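RNA-directed RNA polymerase (Infectious pancreatic necrosis virus, PDB 3ZED) catalyses RNA-templated RNA synthesis, adding ribonucleotides to a growing strand with release of diphosphate, and probably also becomes covalently attached to the viral genomic RNA. Local coordinates at residues V177-P187 / E404-H414; P449-C457 / T466-A474. One frame throughout, in Å; residues are numbered along the deposited sequence.

Contact 1: V177-P187 / E404-H414; sequences VATGRNPNKTP and EKGEANCTPQH. With K (potassium ion), chain K.
N184 and N409 approach from the two segments to share one potassium ion, each through OD1. N409 OD1 lies 2.8 Å from the ion and the carbonyl O of N182 2.6 Å; V177 O, in the last turn of helix 164-179, also binds, and G512 O and N514 OD1 complete six oxygen ligands.

Hydrogen bonds fix both carboxamides. In N184, chi1 -69° puts CG beside the backbone N and brings the carboxamide between ion and A408, OD1 on the metal and ND2 on a lone pair of A408 O, in the carbonyl plane, at 2.9 Å. N409 ND2 donates within its own segment to E404 O and G406 O, two bonds that hold the amide with OD1 towards the metal.

These residues belong to the polymerase palm. The 404-414 segment leaves strand 397-403 of the antiparallel palm sheet, passes a 3-10 turn and enters helix 412-426, where T411 and H414 form a capping box.

Among the charges, R181 NH2 forms a salt bridge with E404 OE1 at 2.8 Å, on the syn side but tilted from the carboxylate plane; guanidinium and carboxylate planes are 37° apart. Water 1 links R181 NE to E404 OE2, and E508 gives the same guanidinium a second carboxylate.

Apolar contacts flank the polar centre. V177 points CG1 at A408 CB (3.7 Å), while its CG2 rests on K405 CD. Farther along, P187 CD sits over one face of the H414 imidazole in a CH-pi contact, 4.0 Å from the centroid and 9° off the normal. In the plane of that ring, water 4 joins H414 NE2 to K185 O.

Contact 2: P449-C457 / T466-A474; sequences PSMVVDSSC and TYGQGSGNA
The N473 carboxamide turns one face to V452, whose CG2 lies over it, 3.7 Å from N473 OD1. At its edge, close to the amide plane, N473 ND2 donates to Q469 OE1 and to G470 O, the latter at 2.8 Å; Q469 OE1 also accepts from N479 ND2, on helix 476-493. The D454 carboxylate is met nearly along the C-O axis by the backbone of G468, whose N is 2.8 Å from D454 OD1. D454 CG lies beside its own backbone N, anti to the carbonyl carbon (chi1 -72°), which carries OD1 to G468 N although the CB of D454 points away from the other segment.

The GQGSGN sequence and its place in the palm are consistent with the glycine-rich motif B loop of RNA polymerases, which leads here into helix 476-493. A type II turn from G470 to N473 closes it; G470 O accepts from N473 N and ND2 on opposite faces of its carbonyl plane.

The backbones make a single bridge, V453 with Q469, their CA atoms 4.1 Å apart. It is formed by G470 N to V452 O and by D454 N to G468 O at 2.9 Å; the latter bond is straight at the hydrogen (175°), though its donor stands well above the carbonyl plane. V453 packs alongside, CG2 against Q469 CB at 3.8 Å. Where strand 456-459 begins, T466 N donates to S455 O, and T466 O receives a CA-H...O contact from D454 CA at 3.3 Å.

Overall arrangement
Both segments of contact 1 precede those of contact 2 along the chain, and the centres of the two contacts lie 12 Å apart within the palm domain. Helices 412-426 and 438-452 follow each other between them: the first grows out of 404-414, the second ends in 449-457. Each contact borders a different sheet, contact 1 the antiparallel one through strand 397-403, contact 2 the mixed one through strands 456-459 and 462-465. They touch directly: E407 O lies 2.9 Å from Q469 N and E407 OE2 2.7 Å from S471 OG, both probable hydrogen bonds, while P412 packs on D454 and P449. The potassium-bound segment after strand 397-403 is thereby tied to the glycine-rich loop before helix 476-493.

Contact 1: V177-P187 / E404-H414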
loop_
_atom_site.group_PDB
_atom_site.type_symbol
_atom_site.label_atom_id
_atom_site.label_comp_id
_atom_site.label_asym_id
_atom_site.label_seq_id
_atom_site.Cartn_x
_atom_site.Cartn_y
_atom_site.Cartn_z
ATOM N N VAL B 177 -15.769 -8.394 -8.995
ATOM C CA VAL B 177 -15.827 -8.024 -7.558
ATOM C C VAL B 177 -16.607 -6.685 -7.395
ATOM O O VAL B 177 -17.485 -6.577 -6.533
ATOM C CB VAL B 177 -14.408 -7.974 -6.890
ATOM C CG1 VAL B 177 -14.443 -7.268 -5.535
ATOM C CG2 VAL B 177 -13.813 -9.371 -6.745
ATOM N N ALA B 178 -16.330 -5.702 -8.263
ATOM C CA ALA B 178 -16.970 -4.389 -8.218
ATOM C C ALA B 178 -18.449 -4.397 -8.596
ATOM O O ALA B 178 -19.207 -3.613 -8.015
ATOM C CB ALA B 178 -16.237 -3.414 -9.134
ATOM N N THR B 179 -18.859 -5.199 -9.613
ATOM C CA THR B 179 -20.217 -5.105 -10.169
ATOM C C THR B 179 -20.987 -6.440 -10.290
ATOM O O THR B 179 -22.148 -6.421 -10.692
ATOM C CB THR B 179 -20.139 -4.469 -11.598
ATOM O OG1 THR B 179 -19.484 -5.385 -12.480
ATOM C CG2 THR B 179 -19.401 -3.120 -11.629
ATOM N N GLY B 180 -20.349 -7.559 -9.979
ATOM C CA GLY B 180 -20.944 -8.882 -10.167
ATOM C C GLY B 180 -21.885 -9.385 -9.101
ATOM O O GLY B 180 -22.930 -8.794 -8.883
ATOM N N ARG B 181 -21.516 -10.480 -8.431
ATOM C CA ARG B 181 -22.342 -11.131 -7.404
ATOM C C ARG B 181 -22.667 -10.205 -6.219
ATOM O O ARG B 181 -23.744 -10.321 -5.629
ATOM C CB ARG B 181 -21.651 -12.413 -6.895
ATOM C CG ARG B 181 -20.312 -12.203 -6.168
ATOM C CD ARG B 181 -19.848 -13.524 -5.567
ATOM N NE ARG B 181 -18.633 -13.396 -4.769
ATOM C CZ ARG B 181 -18.607 -13.133 -3.465
ATOM N NH1 ARG B 181 -19.737 -12.949 -2.796
ATOM N NH2 ARG B 181 -17.451 -13.031 -2.826
ATOM N N ASN B 182 -21.726 -9.308 -5.865
ATOM C CA ASN B 182 -21.874 -8.417 -4.728
ATOM C C ASN B 182 -21.397 -7.013 -5.125
ATOM O O ASN B 182 -20.266 -6.622 -4.807
ATOM C CB ASN B 182 -21.105 -8.999 -3.509
ATOM C CG ASN B 182 -21.303 -8.211 -2.240
ATOM O OD1 ASN B 182 -22.413 -7.819 -1.889
ATOM N ND2 ASN B 182 -20.216 -7.904 -1.561
ATOM N N PRO B 183 -22.254 -6.245 -5.848
ATOM C CA PRO B 183 -21.856 -4.892 -6.280
ATOM C C PRO B 183 -21.446 -3.976 -5.137
ATOM O O PRO B 183 -22.003 -4.039 -4.039
ATOM C CB PRO B 183 -23.125 -4.358 -6.970
ATOM C CG PRO B 183 -23.857 -5.579 -7.413
ATOM C CD PRO B 183 -23.634 -6.554 -6.294
ATOM N N ASN B 184 -20.462 -3.110 -5.413
ATOM C CA ASN B 184 -19.926 -2.146 -4.458
ATOM C C ASN B 184 -21.000 -1.253 -3.911
ATOM O O ASN B 184 -21.973 -0.952 -4.603
ATOM C CB ASN B 184 -18.846 -1.288 -5.109
ATOM C CG ASN B 184 -17.590 -2.031 -5.437
ATOM O OD1 ASN B 184 -17.381 -3.168 -5.004
ATOM N ND2 ASN B 184 -16.745 -1.416 -6.239
ATOM N N LYS B 185 -20.829 -0.831 -2.658
ATOM C CA LYS B 185 -21.745 0.118 -2.018
ATOM C C LYS B 185 -20.954 1.264 -1.434
ATOM O O LYS B 185 -19.899 1.055 -0.842
ATOM C CB LYS B 185 -22.584 -0.551 -0.925
ATOM C CG LYS B 185 -23.618 -1.526 -1.457
ATOM C CD LYS B 185 -24.332 -2.228 -0.350
ATOM C CE LYS B 185 -25.423 -3.097 -0.943
ATOM N NZ LYS B 185 -26.304 -3.624 0.110
ATOM N N THR B 186 -21.457 2.469 -1.581
ATOM C CA THR B 186 -20.818 3.630 -0.971
ATOM C C THR B 186 -21.062 3.549 0.548
ATOM O O THR B 186 -22.087 2.977 0.948
ATOM C CB THR B 186 -21.407 4.942 -1.547
ATOM O OG1 THR B 186 -22.804 5.020 -1.213
ATOM C CG2 THR B 186 -21.201 5.071 -3.051
ATOM N N PRO B 187 -20.222 4.177 1.401
ATOM C CA PRO B 187 -20.542 4.213 2.848
ATOM C C PRO B 187 -21.970 4.721 3.153
ATOM O O PRO B 187 -22.615 4.197 4.069
ATOM C CB PRO B 187 -19.501 5.183 3.400
ATOM C CG PRO B 187 -18.329 5.033 2.467
ATOM C CD PRO B 187 -18.953 4.883 1.109
ATOM N N GLU B 404 -11.750 -9.636 -0.655
ATOM C CA GLU B 404 -11.524 -10.332 -1.903
ATOM C C GLU B 404 -11.129 -9.299 -2.936
ATOM O O GLU B 404 -11.937 -8.437 -3.257
ATOM C CB GLU B 404 -12.764 -11.141 -2.320
ATOM C CG GLU B 404 -12.625 -11.776 -3.693
ATOM C CD GLU B 404 -13.826 -12.528 -4.234
ATOM O OE1 GLU B 404 -14.974 -12.191 -3.865
ATOM O OE2 GLU B 404 -13.613 -13.437 -5.067
ATOM N N LYS B 405 -9.869 -9.375 -3.422
ATOM C CA LYS B 405 -9.296 -8.466 -4.426
ATOM C C LYS B 405 -9.608 -7.052 -3.989
ATOM O O LYS B 405 -10.238 -6.310 -4.741
ATOM C CB LYS B 405 -9.868 -8.779 -5.838
ATOM C CG LYS B 405 -9.445 -10.145 -6.357
ATOM C CD LYS B 405 -10.258 -10.592 -7.554
ATOM C CE LYS B 405 -9.907 -12.005 -7.939
ATOM N NZ LYS B 405 -10.731 -13.010 -7.208
ATOM N N GLY B 406 -9.267 -6.762 -2.723
ATOM C CA GLY B 406 -9.555 -5.536 -1.974
ATOM C C GLY B 406 -9.942 -4.280 -2.730
ATOM O O GLY B 406 -11.076 -3.807 -2.619
ATOM N N GLU B 407 -8.967 -3.722 -3.472
ATOM C CA GLU B 407 -9.020 -2.496 -4.280
ATOM C C GLU B 407 -10.287 -2.377 -5.161
ATOM O O GLU B 407 -10.819 -1.276 -5.310
ATOM C CB GLU B 407 -7.771 -2.411 -5.182
ATOM C CG GLU B 407 -6.479 -2.084 -4.439
ATOM C CD GLU B 407 -5.657 -3.254 -3.919
ATOM O OE1 GLU B 407 -6.249 -4.291 -3.545
ATOM O OE2 GLU B 407 -4.411 -3.131 -3.875
ATOM N N ALA B 408 -10.777 -3.505 -5.715
ATOM C CA ALA B 408 -11.958 -3.560 -6.601
ATOM C C ALA B 408 -13.259 -3.199 -5.873
ATOM O O ALA B 408 -14.235 -2.829 -6.536
ATOM C CB ALA B 408 -12.081 -4.952 -7.231
ATOM N N ASN B 409 -13.288 -3.305 -4.524
ATOM C CA ASN B 409 -14.466 -2.989 -3.681
ATOM C C ASN B 409 -14.577 -1.480 -3.373
ATOM O O ASN B 409 -15.586 -1.021 -2.829
ATOM C CB ASN B 409 -14.395 -3.754 -2.360
ATOM C CG ASN B 409 -14.465 -5.250 -2.512
ATOM O OD1 ASN B 409 -15.533 -5.846 -2.648
ATOM N ND2 ASN B 409 -13.333 -5.898 -2.445
ATOM N N CYS B 410 -13.517 -0.726 -3.675
ATOM C CA CYS B 410 -13.459 0.698 -3.370
ATOM C C CYS B 410 -14.299 1.551 -4.316
ATOM O O CYS B 410 -14.233 1.399 -5.534
ATOM C CB CYS B 410 -12.012 1.168 -3.353
ATOM S SG CYS B 410 -11.759 2.756 -2.532
ATOM N N THR B 411 -15.120 2.436 -3.731
ATOM C CA THR B 411 -15.892 3.431 -4.462
ATOM C C THR B 411 -15.162 4.776 -4.300
ATOM O O THR B 411 -14.474 4.954 -3.283
ATOM C CB THR B 411 -17.355 3.546 -3.971
ATOM O OG1 THR B 411 -17.363 4.134 -2.670
ATOM C CG2 THR B 411 -18.113 2.217 -3.999
ATOM N N PRO B 412 -15.342 5.773 -5.211
ATOM C CA PRO B 412 -14.711 7.086 -4.977
ATOM C C PRO B 412 -15.124 7.665 -3.611
ATOM O O PRO B 412 -14.316 8.332 -2.965
ATOM C CB PRO B 412 -15.220 7.933 -6.147
ATOM C CG PRO B 412 -15.521 6.916 -7.235
ATOM C CD PRO B 412 -16.105 5.757 -6.477
ATOM N N GLN B 413 -16.341 7.311 -3.134
ATOM C CA GLN B 413 -16.920 7.743 -1.859
ATOM C C GLN B 413 -16.173 7.175 -0.651
ATOM O O GLN B 413 -16.130 7.842 0.379
ATOM C CB GLN B 413 -18.419 7.405 -1.781
ATOM C CG GLN B 413 -19.300 8.341 -2.669
ATOM C CD GLN B 413 -19.207 8.030 -4.162
ATOM O OE1 GLN B 413 -18.873 6.905 -4.577
ATOM N NE2 GLN B 413 -19.452 9.022 -5.004
ATOM N N HIS B 414 -15.566 5.981 -0.769
ATOM C CA HIS B 414 -14.726 5.426 0.303
ATOM C C HIS B 414 -13.485 6.304 0.481
ATOM O O HIS B 414 -13.140 6.661 1.608
ATOM C CB HIS B 414 -14.299 3.988 -0.001
ATOM C CG HIS B 414 -15.364 2.968 0.216
ATOM N ND1 HIS B 414 -16.034 2.399 -0.853
ATOM C CD2 HIS B 414 -15.819 2.420 1.369
ATOM C CE1 HIS B 414 -16.883 1.528 -0.320
ATOM N NE2 HIS B 414 -16.789 1.502 1.014
HETATM K K K K . -17.943 -5.668 -4.011
HETATM O O HOH W 1 -16.237 -13.665 -6.064
HETATM O O HOH W 2 -16.529 1.134 -7.358
HETATM O O HOH W 3 -18.015 -1.664 -1.707
HETATM O O HOH W 4 -19.065 0.075 1.839
#

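Contact 2: P449-C457 / T466-A474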
loop_
_atom_site.group_PDB
_atom_site.type_symbol
_atom_site.label_atom_id
_atom_site.label_comp_id
_atom_site.label_asym_id
_atom_site.label_seq_id
_atom_site.Cartn_x
_atom_site.Cartn_y
_atom_site.Cartn_z
ATOM N N PRO B 449 -10.583 11.853 -5.298
ATOM C CA PRO B 449 -11.095 10.475 -5.284
ATOM C C PRO B 449 -11.433 9.911 -6.672
ATOM O O PRO B 449 -11.201 8.714 -6.878
ATOM C CB PRO B 449 -12.333 10.565 -4.390
ATOM C CG PRO B 449 -12.041 11.710 -3.463
ATOM C CD PRO B 449 -11.361 12.706 -4.367
ATOM N N SER B 450 -11.891 10.753 -7.639
ATOM C CA SER B 450 -12.247 10.273 -8.990
ATOM C C SER B 450 -11.059 10.240 -9.940
ATOM O O SER B 450 -11.185 9.767 -11.074
ATOM C CB SER B 450 -13.385 11.088 -9.592
ATOM O OG SER B 450 -14.611 10.620 -9.062
ATOM N N MET B 451 -9.903 10.669 -9.476
ATOM C CA MET B 451 -8.711 10.591 -10.303
ATOM C C MET B 451 -8.063 9.209 -10.188
ATOM O O MET B 451 -7.383 8.783 -11.113
ATOM C CB MET B 451 -7.726 11.689 -9.925
ATOM C CG MET B 451 -8.122 13.043 -10.492
ATOM S SD MET B 451 -7.018 14.273 -9.811
ATOM C CE MET B 451 -5.748 14.275 -11.042
ATOM N N VAL B 452 -8.270 8.509 -9.060
ATOM C CA VAL B 452 -7.608 7.214 -8.834
ATOM C C VAL B 452 -8.623 6.088 -8.495
ATOM O O VAL B 452 -8.219 4.930 -8.408
ATOM C CB VAL B 452 -6.465 7.312 -7.777
ATOM C CG1 VAL B 452 -5.372 8.274 -8.237
ATOM C CG2 VAL B 452 -6.981 7.701 -6.399
ATOM N N VAL B 453 -9.932 6.419 -8.352
ATOM C CA VAL B 453 -10.976 5.416 -8.064
ATOM C C VAL B 453 -12.054 5.488 -9.143
ATOM O O VAL B 453 -12.617 6.568 -9.392
ATOM C CB VAL B 453 -11.599 5.512 -6.644
ATOM C CG1 VAL B 453 -12.466 4.286 -6.358
ATOM C CG2 VAL B 453 -10.534 5.719 -5.553
ATOM N N ASP B 454 -12.340 4.309 -9.782
ATOM C CA ASP B 454 -13.317 4.107 -10.864
ATOM C C ASP B 454 -13.024 5.024 -12.048
ATOM O O ASP B 454 -13.954 5.574 -12.649
ATOM C CB ASP B 454 -14.777 4.317 -10.371
ATOM C CG ASP B 454 -15.335 3.239 -9.465
ATOM O OD1 ASP B 454 -14.829 2.094 -9.513
ATOM O OD2 ASP B 454 -16.294 3.530 -8.724
ATOM N N SER B 455 -11.733 5.190 -12.381
ATOM C CA SER B 455 -11.291 6.057 -13.464
ATOM C C SER B 455 -10.803 5.188 -14.637
ATOM O O SER B 455 -11.614 4.405 -15.126
ATOM C CB SER B 455 -10.260 7.079 -12.978
ATOM O OG SER B 455 -8.971 6.541 -12.759
ATOM N N SER B 456 -9.537 5.300 -15.109
ATOM C CA SER B 456 -9.119 4.498 -16.270
ATOM C C SER B 456 -7.652 4.090 -16.223
ATOM O O SER B 456 -6.890 4.565 -15.368
ATOM C CB SER B 456 -9.400 5.249 -17.576
ATOM O OG SER B 456 -8.601 6.411 -17.755
ATOM N N CYS B 457 -7.262 3.192 -17.150
ATOM C CA CYS B 457 -5.890 2.699 -17.258
ATOM C C CYS B 457 -5.489 2.547 -18.742
ATOM O O CYS B 457 -6.336 2.650 -19.615
ATOM C CB CYS B 457 -5.701 1.398 -16.478
ATOM S SG CYS B 457 -6.701 0.019 -17.092
ATOM N N THR B 466 -11.218 1.483 -15.176
ATOM C CA THR B 466 -10.727 0.881 -13.939
ATOM C C THR B 466 -11.964 0.667 -13.054
ATOM O O THR B 466 -12.808 1.563 -12.940
ATOM C CB THR B 466 -9.652 1.748 -13.264
ATOM O OG1 THR B 466 -8.529 1.844 -14.137
ATOM C CG2 THR B 466 -9.180 1.169 -11.911
ATOM N N TYR B 467 -12.098 -0.532 -12.479
ATOM C CA TYR B 467 -13.169 -0.837 -11.525
ATOM C C TYR B 467 -12.533 -0.868 -10.107
ATOM O O TYR B 467 -11.610 -1.652 -9.853
ATOM C CB TYR B 467 -13.897 -2.142 -11.888
ATOM C CG TYR B 467 -14.668 -2.042 -13.199
ATOM C CD1 TYR B 467 -14.055 -2.337 -14.418
ATOM C CD2 TYR B 467 -15.994 -1.623 -13.221
ATOM C CE1 TYR B 467 -14.758 -2.254 -15.627
ATOM C CE2 TYR B 467 -16.712 -1.544 -14.425
ATOM C CZ TYR B 467 -16.085 -1.850 -15.632
ATOM O OH TYR B 467 -16.767 -1.778 -16.839
ATOM N N GLY B 468 -12.965 0.059 -9.251
ATOM C CA GLY B 468 -12.418 0.227 -7.906
ATOM C C GLY B 468 -11.216 1.150 -7.901
ATOM O O GLY B 468 -11.008 1.891 -8.868
ATOM N N GLN B 469 -10.400 1.104 -6.821
ATOM C CA GLN B 469 -9.221 1.964 -6.726
ATOM C C GLN B 469 -8.041 1.305 -7.422
ATOM O O GLN B 469 -7.899 0.082 -7.412
ATOM C CB GLN B 469 -8.872 2.343 -5.272
ATOM C CG GLN B 469 -8.347 1.195 -4.408
ATOM C CD GLN B 469 -7.640 1.652 -3.158
ATOM O OE1 GLN B 469 -7.086 2.761 -3.076
ATOM N NE2 GLN B 469 -7.646 0.800 -2.144
ATOM N N GLY B 470 -7.202 2.129 -8.014
ATOM C CA GLY B 470 -6.025 1.638 -8.700
ATOM C C GLY B 470 -4.989 1.176 -7.707
ATOM O O GLY B 470 -4.478 1.989 -6.933
ATOM N N SER B 471 -4.682 -0.134 -7.720
ATOM C CA SER B 471 -3.700 -0.778 -6.833
ATOM C C SER B 471 -2.310 -0.182 -7.013
ATOM O O SER B 471 -1.739 -0.206 -8.100
ATOM C CB SER B 471 -3.653 -2.279 -7.088
ATOM O OG SER B 471 -2.857 -2.929 -6.106
ATOM N N GLY B 472 -1.785 0.369 -5.939
ATOM C CA GLY B 472 -0.480 1.010 -5.956
ATOM C C GLY B 472 -0.574 2.515 -5.803
ATOM O O GLY B 472 0.440 3.157 -5.517
ATOM N N ASN B 473 -1.783 3.108 -5.958
ATOM C CA ASN B 473 -1.940 4.550 -5.759
ATOM C C ASN B 473 -1.603 4.883 -4.287
ATOM O O ASN B 473 -1.639 3.996 -3.433
ATOM C CB ASN B 473 -3.349 5.052 -6.182
ATOM C CG ASN B 473 -4.420 5.037 -5.104
ATOM O OD1 ASN B 473 -4.524 5.943 -4.280
ATOM N ND2 ASN B 473 -5.263 4.035 -5.114
ATOM N N ALA B 474 -1.254 6.153 -4.000
ATOM C CA ALA B 474 -0.843 6.652 -2.680
ATOM C C ALA B 474 -1.853 6.316 -1.556
ATOM O O ALA B 474 -1.448 6.137 -0.414
ATOM C CB ALA B 474 -0.623 8.151 -2.751
#